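PDB 4PF1: peptidase S15/CocE/NonD from Thaumarchaeota archaeon SCGC AB-539-E09, which is a serine peptidase of the alpha/beta hydrolase fold, described as an aminopeptidase, that probably cleaves residues from the amino-terminal end of peptides. Local coordinates for residues A[436-440]-A[441-445]. Numbering follows the deposited sequence.
Sequences VPYRQ and RPTIP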
loop_
_atom_site.group_PDB
_atom_site.type_symbol
_atom_site.label_atom_id
_atom_site.label_comp_id
_atom_site.label_asym_id
_atom_site.label_seq_id
_atom_site.Cartn_x
_atom_site.Cartn_y
_atom_site.Cartn_z
ATOM N N VAL A 436 20.782 22.657 5.815
ATOM C CA VAL A 436 19.916 22.116 4.766
ATOM C C VAL A 436 19.771 20.585 4.974
ATOM O O VAL A 436 20.784 19.879 5.031
ATOM C CB VAL A 436 20.451 22.459 3.340
ATOM C CG1 VAL A 436 19.480 21.985 2.262
ATOM C CG2 VAL A 436 20.727 23.955 3.191
ATOM N N PRO A 437 18.534 20.055 5.125
ATOM C CA PRO A 437 18.391 18.600 5.289
ATOM C C PRO A 437 18.701 17.869 3.975
ATOM O O PRO A 437 18.202 18.272 2.921
ATOM C CB PRO A 437 16.940 18.436 5.735
ATOM C CG PRO A 437 16.232 19.619 5.182
ATOM C CD PRO A 437 17.221 20.738 5.102
ATOM N N TYR A 438 19.580 16.828 4.027
ATOM C CA TYR A 438 19.998 16.069 2.832
ATOM C C TYR A 438 18.808 15.349 2.194
ATOM O O TYR A 438 18.824 15.062 0.998
ATOM C CB TYR A 438 21.149 15.088 3.153
ATOM C CG TYR A 438 20.748 13.744 3.726
ATOM C CD1 TYR A 438 20.245 13.638 5.020
ATOM C CD2 TYR A 438 21.014 12.565 3.034
ATOM C CE1 TYR A 438 19.921 12.397 5.572
ATOM C CE2 TYR A 438 20.717 11.317 3.585
ATOM C CZ TYR A 438 20.165 11.237 4.853
ATOM O OH TYR A 438 19.876 10.008 5.397
ATOM N N ARG A 439 17.771 15.093 2.998
ATOM C CA ARG A 439 16.509 14.498 2.577
ATOM C C ARG A 439 15.389 15.205 3.284
ATOM O O ARG A 439 15.640 15.919 4.262
ATOM C CB ARG A 439 16.467 13.008 2.920
ATOM C CG ARG A 439 17.469 12.150 2.196
ATOM C CD ARG A 439 17.123 10.695 2.394
ATOM N NE ARG A 439 16.164 10.236 1.387
ATOM C CZ ARG A 439 15.511 9.082 1.447
ATOM N NH1 ARG A 439 15.687 8.264 2.478
ATOM N NH2 ARG A 439 14.675 8.737 0.481
ATOM N N GLN A 440 14.140 14.965 2.850
ATOM C CA GLN A 440 12.965 15.518 3.513
ATOM C C GLN A 440 12.837 14.896 4.901
ATOM O O GLN A 440 13.166 13.720 5.087
ATOM C CB GLN A 440 11.695 15.291 2.675
ATOM C CG GLN A 440 11.631 16.202 1.441
ATOM C CD GLN A 440 10.293 16.184 0.740
ATOM O OE1 GLN A 440 9.713 17.232 0.445
ATOM N NE2 GLN A 440 9.802 15.001 0.399
ATOM N N ARG A 441 12.461 15.707 5.891
ATOM C CA ARG A 441 12.357 15.243 7.267
ATOM C C ARG A 441 11.048 14.477 7.495
ATOM O O ARG A 441 10.080 14.714 6.770
ATOM C CB ARG A 441 12.521 16.407 8.247
ATOM C CG ARG A 441 13.991 16.687 8.516
ATOM C CD ARG A 441 14.205 18.008 9.199
ATOM N NE ARG A 441 13.961 17.925 10.635
ATOM C CZ ARG A 441 13.693 18.974 11.401
ATOM N NH1 ARG A 441 13.502 18.820 12.703
ATOM N NH2 ARG A 441 13.620 20.190 10.871
ATOM N N PRO A 442 11.021 13.471 8.416
ATOM C CA PRO A 442 12.091 13.066 9.355
ATOM C C PRO A 442 13.201 12.212 8.723
ATOM O O PRO A 442 12.926 11.321 7.914
ATOM C CB PRO A 442 11.325 12.275 10.422
ATOM C CG PRO A 442 10.175 11.663 9.669
ATOM C CD PRO A 442 9.779 12.702 8.647
ATOM N N THR A 443 14.462 12.485 9.100
ATOM C CA THR A 443 15.597 11.682 8.630
ATOM C C THR A 443 15.824 10.555 9.635
ATOM O O THR A 443 15.872 10.802 10.845
ATOM C CB THR A 443 16.859 12.529 8.393
ATOM O OG1 THR A 443 17.268 13.129 9.621
ATOM C CG2 THR A 443 16.664 13.590 7.308
ATOM N N ILE A 444 15.907 9.315 9.142
ATOM C CA ILE A 444 16.063 8.137 10.003
ATOM C C ILE A 444 17.339 7.352 9.624
ATOM O O ILE A 444 17.848 7.532 8.513
ATOM C CB ILE A 444 14.782 7.243 9.953
ATOM C CG1 ILE A 444 14.485 6.733 8.517
ATOM C CG2 ILE A 444 13.577 7.976 10.570
ATOM C CD1 ILE A 444 13.397 5.660 8.423
ATOM N N PRO A 445 17.881 6.481 10.522
ATOM C CA PRO A 445 19.098 5.735 10.167
ATOM C C PRO A 445 18.873 4.742 9.022
ATOM O O PRO A 445 17.743 4.307 8.777
ATOM C CB PRO A 445 19.463 5.009 11.469
ATOM C CG PRO A 445 18.695 5.699 12.545
ATOM C CD PRO A 445 17.437 6.146 11.889
HETATM O O HOH W 1 19.173 9.841 8.012
HETATM O O HOH W 2 13.842 11.220 4.727
#
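The methyl CG2 of Thr443 lies against the phenol ring of Tyr438, 3.9 Å from Tyr438 CE1, approaching the ring obliquely. Two torsions set up this meeting. Tyr438 holds CG between its backbone N and carbonyl carbon (chi1 84°), which sends the ring along the bend toward the later residues, while Thr443 puts OG1 in the equivalent position (chi1 62°) and leaves CG2 beside its own backbone N, turned to the ring. Thr443 CG2 also packs 4.0 Å from Arg439 O and touches Arg439 CB. Arg439 CG sits over one face of the tyrosine ring, displaced toward its rim, and Trp456 meets the ring edge-to-face.

No direct hydrogen bond joins the two halves of the bend; water does the bridging. At the ring edge and in its plane, one water accepts from Tyr438 OH at 2.7 Å and donates to Ile444 O, also at 2.7 Å, tying the phenol to a carbonyl six residues on. A second water donates to Gln440 O at 2.6 Å and, weakly, to Pro442 O, spanning the turn around the cis peptide bond that precedes Pro442.

The polar ends find partners beyond the bend. Thr443 OG1 is hydrogen-bonded to Thr231, and Arg441 forms salt bridges with Asp230 and Asp233, whereas Arg439 pairs with Asp459. Gln440 packs on Gln440 of the second subunit, and Arg441 and Pro442 on Arg462 of that subunit. The arrangement is an irregular loop with a turn at a cis-proline, in the long connection between strand 425-430 and helix 462-465, through which the C-terminal non-catalytic region of this S15-family enzyme meets helix 231-238 and the neighbouring subunit.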